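PDB 1GNY: endo-beta-1,4-xylanase Xyn10C from Pseudomonas cellulosa, which cleaves internal linkages of the xylan backbone and carries an N-terminal family 15 module, the part in this structure, that binds xylan and xylooligosaccharides. Local coordinates for residues I78-K83 against C110-D115; T52-A57 against R124-G129; V3-D8 against F46-P51. All blocks are in the same frame, centred on the assembly; numbering follows the deposited sequence.

Interaction 1: residues I78-K83 against C110-D115; sequences IFAQLK and CTIDED. With XYP (beta-D-xylopyranose), chain B; XYP (beta-D-xylopyranose), chain C.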
loop_
_atom_site.group_PDB
_atom_site.type_symbol
_atom_site.label_atom_id
_atom_site.label_comp_id
_atom_site.label_asym_id
_atom_site.label_seq_id
_atom_site.Cartn_x
_atom_site.Cartn_y
_atom_site.Cartn_z
ATOM N N ILE A 78 -4.536 2.077 0.052
ATOM C CA ILE A 78 -3.326 1.832 0.877
ATOM C C ILE A 78 -3.870 1.176 2.153
ATOM O O ILE A 78 -4.828 1.659 2.725
ATOM C CB ILE A 78 -2.532 3.125 1.190
ATOM C CG1 ILE A 78 -1.922 3.719 -0.085
ATOM C CG2 ILE A 78 -1.450 2.858 2.244
ATOM C CD1 ILE A 78 -1.406 5.122 0.080
ATOM N N PHE A 79 -3.197 0.153 2.661
ATOM C CA PHE A 79 -3.619 -0.535 3.886
ATOM C C PHE A 79 -2.421 -1.063 4.664
ATOM O O PHE A 79 -1.332 -1.139 4.134
ATOM C CB PHE A 79 -4.595 -1.682 3.555
ATOM C CG PHE A 79 -3.986 -2.795 2.736
ATOM C CD1 PHE A 79 -3.777 -2.664 1.365
ATOM C CD2 PHE A 79 -3.583 -3.976 3.352
ATOM C CE1 PHE A 79 -3.207 -3.689 0.611
ATOM C CE2 PHE A 79 -2.981 -4.976 2.625
ATOM C CZ PHE A 79 -2.805 -4.852 1.238
ATOM N N ALA A 80 -2.649 -1.458 5.912
ATOM C CA ALA A 80 -1.639 -2.079 6.746
ATOM C C ALA A 80 -2.355 -3.091 7.651
ATOM O O ALA A 80 -3.510 -2.900 8.001
ATOM C CB ALA A 80 -0.896 -1.032 7.564
ATOM N N GLN A 81 -1.697 -4.183 7.994
ATOM C CA GLN A 81 -2.322 -5.215 8.865
ATOM C C GLN A 81 -1.222 -6.032 9.560
ATOM O O GLN A 81 -0.080 -6.134 9.093
ATOM C CB GLN A 81 -3.255 -6.166 8.047
ATOM C CG GLN A 81 -2.523 -6.882 6.908
ATOM C CD GLN A 81 -3.401 -7.591 5.852
ATOM O OE1 GLN A 81 -2.978 -7.687 4.693
ATOM N NE2 GLN A 81 -4.551 -8.177 6.268
ATOM N N LEU A 82 -1.597 -6.632 10.664
ATOM C CA LEU A 82 -0.695 -7.489 11.430
ATOM C C LEU A 82 -0.476 -8.818 10.713
ATOM O O LEU A 82 -1.431 -9.479 10.372
ATOM C CB LEU A 82 -1.296 -7.721 12.818
ATOM C CG LEU A 82 -1.498 -6.465 13.663
ATOM C CD1 LEU A 82 -2.109 -6.856 15.032
ATOM C CD2 LEU A 82 -0.202 -5.698 13.881
ATOM N N LYS A 83 0.770 -9.162 10.438
ATOM C CA LYS A 83 1.092 -10.389 9.697
ATOM C C LYS A 83 0.738 -11.578 10.524
ATOM O O LYS A 83 1.107 -11.677 11.690
ATOM C CB LYS A 83 2.552 -10.499 9.332
ATOM C CG LYS A 83 2.930 -9.868 8.094
ATOM C CD LYS A 83 4.257 -10.447 7.563
ATOM C CE LYS A 83 4.109 -11.427 6.435
ATOM N NZ LYS A 83 5.435 -11.847 5.943
ATOM N N CYS A 110 -1.845 7.950 3.556
ATOM C CA CYS A 110 -2.669 7.181 4.465
ATOM C C CYS A 110 -2.154 7.329 5.871
ATOM O O CYS A 110 -0.988 7.050 6.127
ATOM C CB CYS A 110 -2.642 5.692 4.093
ATOM S SG CYS A 110 -3.615 4.628 5.169
ATOM N N THR A 111 -3.004 7.807 6.768
ATOM C CA THR A 111 -2.637 7.920 8.195
ATOM C C THR A 111 -3.143 6.692 8.969
ATOM O O THR A 111 -4.331 6.350 8.922
ATOM C CB THR A 111 -3.208 9.187 8.842
ATOM O OG1 THR A 111 -2.628 10.342 8.242
ATOM C CG2 THR A 111 -2.799 9.314 10.289
ATOM N N ILE A 112 -2.236 6.042 9.686
ATOM C CA ILE A 112 -2.601 4.906 10.541
ATOM C C ILE A 112 -3.104 5.468 11.876
ATOM O O ILE A 112 -2.387 6.183 12.559
ATOM C CB ILE A 112 -1.393 3.949 10.784
ATOM C CG1 ILE A 112 -0.940 3.296 9.469
ATOM C CG2 ILE A 112 -1.748 2.907 11.846
ATOM C CD1 ILE A 112 0.431 2.530 9.545
ATOM N N ASP A 113 -4.336 5.145 12.235
ATOM C CA ASP A 113 -4.940 5.619 13.486
ATOM C C ASP A 113 -6.060 4.654 13.941
ATOM O O ASP A 113 -7.205 4.766 13.493
ATOM C CB ASP A 113 -5.490 7.029 13.287
ATOM C CG ASP A 113 -6.095 7.631 14.559
ATOM O OD1 ASP A 113 -5.892 7.102 15.676
ATOM O OD2 ASP A 113 -6.815 8.653 14.511
ATOM N N GLU A 114 -5.696 3.712 14.803
ATOM C CA GLU A 114 -6.627 2.739 15.386
ATOM C C GLU A 114 -6.894 3.077 16.856
ATOM O O GLU A 114 -5.986 3.392 17.622
ATOM C CB GLU A 114 -6.118 1.306 15.238
ATOM C CG GLU A 114 -6.106 0.807 13.784
ATOM C CD GLU A 114 -7.510 0.589 13.233
ATOM O OE1 GLU A 114 -8.192 -0.361 13.664
ATOM O OE2 GLU A 114 -7.942 1.392 12.379
ATOM N N ASP A 115 -8.164 3.007 17.236
ATOM C CA ASP A 115 -8.582 3.387 18.602
ATOM C C ASP A 115 -7.941 2.518 19.703
ATOM O O ASP A 115 -7.613 3.031 20.771
ATOM C CB ASP A 115 -10.106 3.374 18.740
ATOM C CG ASP A 115 -10.790 4.488 17.960
ATOM O OD1 ASP A 115 -10.178 5.549 17.674
ATOM O OD2 ASP A 115 -11.980 4.382 17.590
HETATM C C1 XYP B . -3.382 -13.062 3.028
HETATM C C2 XYP B . -3.184 -11.632 2.549
HETATM C C3 XYP B . -3.943 -10.651 3.439
HETATM C C4 XYP B . -5.382 -11.128 3.664
HETATM C C5 XYP B . -5.353 -12.578 4.103
HETATM O O2 XYP B . -1.802 -11.289 2.592
HETATM O O3 XYP B . -3.947 -9.357 2.856
HETATM O O4 XYP B . -5.944 -10.333 4.683
HETATM O O5 XYP B . -4.694 -13.396 3.161
HETATM C C1 XYP C . -7.312 -9.929 4.553
HETATM C C2 XYP C . -7.980 -10.139 5.899
HETATM C C3 XYP C . -9.419 -9.668 5.784
HETATM C C4 XYP C . -9.467 -8.230 5.313
HETATM C C5 XYP C . -8.663 -8.124 4.037
HETATM O O2 XYP C . -7.968 -11.521 6.246
HETATM O O3 XYP C . -10.049 -9.669 7.053
HETATM O O4 XYP C . -10.824 -7.876 5.057
HETATM O O5 XYP C . -7.330 -8.626 4.208
#

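Interaction 2: residues T52-A57 against R124-G129; sequences TTLEDA and RDVQVG. With XYP (beta-D-xylopyranose), chain B.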
loop_
_atom_site.group_PDB
_atom_site.type_symbol
_atom_site.label_atom_id
_atom_site.label_comp_id
_atom_site.label_asym_id
_atom_site.label_seq_id
_atom_site.Cartn_x
_atom_site.Cartn_y
_atom_site.Cartn_z
ATOM N N THR A 52 7.024 -2.490 16.055
ATOM C CA THR A 52 6.498 -1.277 15.433
ATOM C C THR A 52 5.865 -0.298 16.409
ATOM O O THR A 52 5.225 -0.687 17.398
ATOM C CB THR A 52 5.457 -1.593 14.314
ATOM O OG1 THR A 52 4.245 -2.146 14.872
ATOM C CG2 THR A 52 6.017 -2.640 13.336
ATOM N N THR A 53 6.062 0.961 16.068
ATOM C CA THR A 53 5.352 2.103 16.692
ATOM C C THR A 53 4.757 2.904 15.527
ATOM O O THR A 53 5.265 3.971 15.142
ATOM C CB THR A 53 6.287 2.941 17.537
ATOM O OG1 THR A 53 6.820 2.121 18.597
ATOM C CG2 THR A 53 5.542 4.067 18.242
ATOM N N LEU A 54 3.724 2.299 14.939
ATOM C CA LEU A 54 3.071 2.835 13.733
ATOM C C LEU A 54 1.791 3.649 13.950
ATOM O O LEU A 54 1.274 4.233 12.997
ATOM C CB LEU A 54 2.838 1.703 12.711
ATOM C CG LEU A 54 4.051 1.316 11.898
ATOM C CD1 LEU A 54 3.800 -0.053 11.207
ATOM C CD2 LEU A 54 4.476 2.377 10.879
ATOM N N GLU A 55 1.310 3.745 15.183
ATOM C CA GLU A 55 0.107 4.564 15.414
ATOM C C GLU A 55 0.440 6.024 15.129
ATOM O O GLU A 55 1.505 6.508 15.530
ATOM C CB GLU A 55 -0.428 4.378 16.838
ATOM C CG GLU A 55 -1.056 3.020 17.089
ATOM C CD GLU A 55 -2.355 2.805 16.302
ATOM O OE1 GLU A 55 -2.994 3.817 15.911
ATOM O OE2 GLU A 55 -2.712 1.634 16.076
ATOM N N ASP A 56 -0.457 6.707 14.398
ATOM C CA ASP A 56 -0.284 8.112 13.963
ATOM C C ASP A 56 0.825 8.302 12.897
ATOM O O ASP A 56 1.183 9.423 12.550
ATOM C CB ASP A 56 -0.102 9.063 15.168
ATOM C CG ASP A 56 -1.301 9.045 16.111
ATOM O OD1 ASP A 56 -2.449 9.079 15.649
ATOM O OD2 ASP A 56 -1.186 8.974 17.339
ATOM N N ALA A 57 1.301 7.202 12.314
ATOM C CA ALA A 57 2.277 7.272 11.222
ATOM C C ALA A 57 1.559 7.640 9.923
ATOM O O ALA A 57 0.381 7.332 9.752
ATOM C CB ALA A 57 3.006 5.944 11.036
ATOM N N ARG A 124 4.576 -8.889 16.104
ATOM C CA ARG A 124 4.417 -9.202 14.669
ATOM C C ARG A 124 5.035 -8.210 13.704
ATOM O O ARG A 124 5.132 -7.029 13.997
ATOM C CB ARG A 124 2.930 -9.272 14.368
ATOM C CG ARG A 124 2.201 -10.318 15.195
ATOM C CD ARG A 124 0.695 -10.339 14.960
ATOM N NE ARG A 124 -0.004 -11.362 15.741
ATOM C CZ ARG A 124 0.059 -12.682 15.547
ATOM N NH1 ARG A 124 0.778 -13.215 14.551
ATOM N NH2 ARG A 124 -0.641 -13.499 16.344
ATOM N N ASP A 125 5.431 -8.712 12.542
ATOM C CA ASP A 125 5.791 -7.830 11.443
ATOM C C ASP A 125 4.446 -7.257 10.966
ATOM O O ASP A 125 3.383 -7.850 11.193
ATOM C CB ASP A 125 6.421 -8.580 10.280
ATOM C CG ASP A 125 7.795 -9.166 10.595
ATOM O OD1 ASP A 125 8.555 -8.587 11.406
ATOM O OD2 ASP A 125 8.213 -10.204 9.993
ATOM N N VAL A 126 4.525 -6.105 10.330
ATOM C CA VAL A 126 3.329 -5.437 9.785
ATOM C C VAL A 126 3.447 -5.451 8.265
ATOM O O VAL A 126 4.436 -4.942 7.699
ATOM C CB VAL A 126 3.189 -4.031 10.332
ATOM C CG1 VAL A 126 2.063 -3.253 9.645
ATOM C CG2 VAL A 126 2.898 -4.106 11.815
ATOM N N GLN A 127 2.410 -5.996 7.628
ATOM C CA GLN A 127 2.307 -6.021 6.170
ATOM C C GLN A 127 1.643 -4.755 5.699
ATOM O O GLN A 127 0.542 -4.445 6.166
ATOM C CB GLN A 127 1.514 -7.224 5.687
ATOM C CG GLN A 127 1.377 -7.369 4.169
ATOM C CD GLN A 127 0.744 -8.697 3.800
ATOM O OE1 GLN A 127 1.470 -9.679 3.575
ATOM N NE2 GLN A 127 -0.586 -8.719 3.688
ATOM N N VAL A 128 2.304 -4.040 4.799
ATOM C CA VAL A 128 1.824 -2.757 4.271
ATOM C C VAL A 128 1.746 -2.839 2.755
ATOM O O VAL A 128 2.613 -3.450 2.117
ATOM C CB VAL A 128 2.776 -1.575 4.677
ATOM C CG1 VAL A 128 2.254 -0.227 4.131
ATOM C CG2 VAL A 128 2.967 -1.522 6.178
ATOM N N GLY A 129 0.730 -2.253 2.147
ATOM C CA GLY A 129 0.682 -2.240 0.696
ATOM C C GLY A 129 -0.404 -1.389 0.100
ATOM O O GLY A 129 -0.932 -0.515 0.812
HETATM C C1 XYP B . -3.382 -13.062 3.028
HETATM C C2 XYP B . -3.184 -11.632 2.549
HETATM C C3 XYP B . -3.943 -10.651 3.439
HETATM C C4 XYP B . -5.382 -11.128 3.664
HETATM C C5 XYP B . -5.353 -12.578 4.103
HETATM O O2 XYP B . -1.802 -11.289 2.592
HETATM O O3 XYP B . -3.947 -9.357 2.856
HETATM O O4 XYP B . -5.944 -10.333 4.683
HETATM O O5 XYP B . -4.694 -13.396 3.161
#

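Interaction 3: residues V3-D8 against F46-P51; sequences VVIEVD and FDIARP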
loop_
_atom_site.group_PDB
_atom_site.type_symbol
_atom_site.label_atom_id
_atom_site.label_comp_id
_atom_site.label_asym_id
_atom_site.label_seq_id
_atom_site.Cartn_x
_atom_site.Cartn_y
_atom_site.Cartn_z
ATOM N N VAL A 3 11.055 10.399 12.723
ATOM C CA VAL A 3 11.683 9.247 12.055
ATOM C C VAL A 3 11.034 9.049 10.673
ATOM O O VAL A 3 9.810 8.991 10.584
ATOM C CB VAL A 3 11.503 7.922 12.828
ATOM C CG1 VAL A 3 12.081 6.731 12.061
ATOM C CG2 VAL A 3 12.138 7.992 14.217
ATOM N N VAL A 4 11.863 8.979 9.638
ATOM C CA VAL A 4 11.408 8.714 8.265
ATOM C C VAL A 4 12.000 7.415 7.755
ATOM O O VAL A 4 13.236 7.239 7.735
ATOM C CB VAL A 4 11.789 9.854 7.294
ATOM C CG1 VAL A 4 11.334 9.524 5.860
ATOM C CG2 VAL A 4 11.178 11.163 7.796
ATOM N N ILE A 5 11.122 6.509 7.345
ATOM C CA ILE A 5 11.516 5.205 6.770
ATOM C C ILE A 5 11.303 5.301 5.259
ATOM O O ILE A 5 10.161 5.565 4.813
ATOM C CB ILE A 5 10.633 4.069 7.323
ATOM C CG1 ILE A 5 10.859 3.915 8.827
ATOM C CG2 ILE A 5 10.892 2.706 6.581
ATOM C CD1 ILE A 5 9.851 3.100 9.505
ATOM N N GLU A 6 12.369 5.070 4.502
ATOM C CA GLU A 6 12.307 4.999 3.021
ATOM C C GLU A 6 12.330 3.529 2.652
ATOM O O GLU A 6 13.308 2.844 2.912
ATOM C CB GLU A 6 13.473 5.735 2.365
ATOM C CG GLU A 6 13.435 7.211 2.707
ATOM C CD GLU A 6 14.477 8.025 1.978
ATOM O OE1 GLU A 6 15.365 7.423 1.328
ATOM O OE2 GLU A 6 14.393 9.267 2.071
ATOM N N VAL A 7 11.256 3.045 2.044
ATOM C CA VAL A 7 11.113 1.622 1.725
ATOM C C VAL A 7 11.912 1.212 0.476
ATOM O O VAL A 7 11.896 1.894 -0.572
ATOM C CB VAL A 7 9.604 1.257 1.538
ATOM C CG1 VAL A 7 9.372 -0.205 1.080
ATOM C CG2 VAL A 7 8.812 1.543 2.814
ATOM N N ASP A 8 12.608 0.084 0.594
ATOM C CA ASP A 8 13.363 -0.501 -0.527
ATOM C C ASP A 8 12.394 -0.907 -1.646
ATOM O O ASP A 8 11.440 -1.640 -1.400
ATOM C CB ASP A 8 14.141 -1.730 -0.020
ATOM C CG ASP A 8 15.137 -2.266 -1.006
ATOM O OD1 ASP A 8 15.212 -1.814 -2.158
ATOM O OD2 ASP A 8 15.923 -3.157 -0.635
ATOM N N PHE A 46 4.770 -5.198 1.209
ATOM C CA PHE A 46 6.091 -5.406 1.789
ATOM C C PHE A 46 5.881 -5.453 3.298
ATOM O O PHE A 46 4.807 -5.105 3.813
ATOM C CB PHE A 46 7.068 -4.283 1.402
ATOM C CG PHE A 46 6.642 -2.927 1.896
ATOM C CD1 PHE A 46 5.752 -2.163 1.153
ATOM C CD2 PHE A 46 7.074 -2.448 3.140
ATOM C CE1 PHE A 46 5.310 -0.931 1.628
ATOM C CE2 PHE A 46 6.628 -1.213 3.606
ATOM C CZ PHE A 46 5.739 -0.475 2.864
ATOM N N ASP A 47 6.931 -5.823 4.015
ATOM C CA ASP A 47 6.841 -5.882 5.465
ATOM C C ASP A 47 7.690 -4.833 6.163
ATOM O O ASP A 47 8.824 -4.560 5.764
ATOM C CB ASP A 47 7.322 -7.227 5.997
ATOM C CG ASP A 47 6.521 -8.365 5.502
ATOM O OD1 ASP A 47 5.279 -8.233 5.331
ATOM O OD2 ASP A 47 7.061 -9.461 5.285
ATOM N N ILE A 48 7.130 -4.243 7.198
ATOM C CA ILE A 48 7.877 -3.443 8.148
ATOM C C ILE A 48 8.254 -4.432 9.253
ATOM O O ILE A 48 7.400 -5.039 9.920
ATOM C CB ILE A 48 7.079 -2.255 8.695
ATOM C CG1 ILE A 48 6.842 -1.199 7.604
ATOM C CG2 ILE A 48 7.806 -1.586 9.918
ATOM C CD1 ILE A 48 8.100 -0.538 6.987
ATOM N N ALA A 49 9.560 -4.555 9.478
ATOM C CA ALA A 49 10.048 -5.454 10.523
ATOM C C ALA A 49 9.705 -5.015 11.950
ATOM O O ALA A 49 9.917 -3.847 12.346
ATOM C CB ALA A 49 11.582 -5.605 10.396
ATOM N N ARG A 50 9.223 -5.977 12.727
ATOM C CA ARG A 50 8.947 -5.732 14.126
ATOM C C ARG A 50 10.207 -5.329 14.911
ATOM O O ARG A 50 11.360 -5.644 14.508
ATOM C CB ARG A 50 8.342 -6.970 14.771
ATOM C CG ARG A 50 9.177 -8.229 14.526
ATOM C CD ARG A 50 8.749 -9.355 15.410
ATOM N NE ARG A 50 9.114 -10.715 15.130
ATOM C CZ ARG A 50 9.325 -11.330 13.969
ATOM N NH1 ARG A 50 9.831 -10.843 12.813
ATOM N NH2 ARG A 50 9.180 -12.619 14.114
ATOM N N PRO A 51 10.000 -4.591 16.008
ATOM C CA PRO A 51 8.707 -4.121 16.549
ATOM C C PRO A 51 8.273 -2.879 15.841
ATOM O O PRO A 51 9.078 -2.273 15.101
ATOM C CB PRO A 51 9.074 -3.796 17.988
ATOM C CG PRO A 51 10.490 -3.208 17.830
ATOM C CD PRO A 51 11.143 -4.075 16.790
#

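Interaction 1: residues I78-K83 against C110-D115
Within the beta-sandwich of this carbohydrate-binding module, Ile78 and Ala80 on strand 75-82 of the five-stranded sheet pack against Cys110, near the end of strand 106-111 in the facing sheet, and Ile112 just past it. No hydrogen bond joins the segments; they meet through apolar side chains. The CG2 methyl of Ile78, which stands anti to its own backbone N, comes to 3.6 Å from CB of Cys110. SG of Cys110 is bonded to SG of Cys93, so this buried side chain both packs on Ile78 and forms the disulfide. Two residues along, the small Ala80 leaves room for a longer partner: Ile112 reaches across with CD1, 4.3 Å from CB of Ala80. Phe119 covers both residues.

Gln81, which follows Ala80, points from the other face of the strand, where a long amide suits a sugar. NE2 of Gln81 donates a fairly straight bond of 3.0 Å (161°) to O4 of xylose B, and a weak one of 3.5 Å to O5 of xylose C. OE1 of Gln81 lies 2.7 Å from O3 of xylose B. The amide thus sits where two consecutive xyloses join, firmly bonded to the first; Gln127 NE2 at its OE1 and Trp86 O at its NE2 should hold it in place. Such a strand, apolar inside and sugar-binding outside, fits a beta-sandwich module that binds glycan chains along one sheet.

Interaction 2: residues T52-A57 against R124-G129
Thr52 and Val126 lie with their CA atoms 7.7 Å apart, too far for backbone pairing, and beyond Thr52 the chain reverses in a type II turn from Leu54 to Ala57, closed by a bond of 3.0 Å from N of Ala57 to O of Leu54. Asp56 takes the left-handed backbone conformation (phi 69°) required at the third position of such a turn.

Between the segments the two branches of Val126 go to different partners. CG2 of Val126 meets the methyl CG2 of Thr52 at 3.8 Å, the two side chains crossing obliquely. CG1 of Val126 meets CD1 of Leu54 at 4.0 Å, and here the side chains meet tip to tip. A branched valine suits this place because one short side chain serves both neighbours. Threonine suits position 52 for its two ends: the methyl joins the apolar contact, while OG1 is held by the backbone O of Phe119 and by NE2 of Gln121.

Gln127 emerges from the opposite face of the strand, with CG anti to the backbone N (chi1 -178°) and the chain extended to the sugar. NE2 of Gln127 gives an almost straight bond to O2 of xylose B, 3.0 Å long at 171°. The same nitrogen is hydrogen-bonded to OE1 of Gln81, and OE1 of Gln127 is bonded to NH2 of Arg14, so polar neighbours on both ends of the amide should hold its rotation and favour the NE2 end toward the ligand. The chemistry implies a division of labour: nonspecific methyl contacts fill the inner face of the strand, whereas the outer face offers one directed donor to a sugar hydroxyl.

Interaction 3: residues V3-D8 against F46-P51
Val7, in segment 3-8 at the edge of one sheet of the beta-sandwich, faces Phe46 on strand 42-48 of the other. From CB, itself 4.4 Å from CE2 of Phe46, its side chain splits into two methyls that meet the aromatic ring differently. CG1, placed anti to the backbone N (chi1 175°), sits over the middle of the ring, 3.8 Å from the Phe46 centroid and only 8° off the normal, a clear CH-pi contact. CG2 of Val7 is displaced past the rim, beside CE2 and CZ, and comes to 3.6 Å from CE2 of Phe46. The flat phenyl thus takes one methyl of the beta-branched residue over its face and the other beyond its ring atoms. Trp13 meets the same ring with its plane inclined by about 55° and also touches Val7.

A second, looser contact is made by Ile5, two residues before Val7. Ile5 points its CB toward strand 42-48, and the long CD1 end of Ile48 extends to meet it. CD1 of Ile48 also lies in the plane of the Phe46 ring at its edge, 3.7 Å from CE2 of Phe46, and the same CD1 is 4.3 Å from CG2 of Ile5.

In the fold
Interactions 1 and 2 are buried, while interaction 3 is only partly so. Strands 75-82, 126-133 and 42-48 are successive neighbours in the five-stranded sheet, and each presents its inner face to a different element: strand 106-111 of the other sheet in interaction 1, the turn region 52-57 in interaction 2, and strand 2-6 of the other sheet in interaction 3. All three rest on apolar contact because inner faces meet, though an aromatic face enters only in interaction 3. Interactions 1 and 2 share xylose B on the outer surface. Backbone bonds (Ile48 N to Val126 O, Val128 N to Phe46 O) join interactions 2 and 3; the Lys83-Asp47 salt bridge joins 1 and 3.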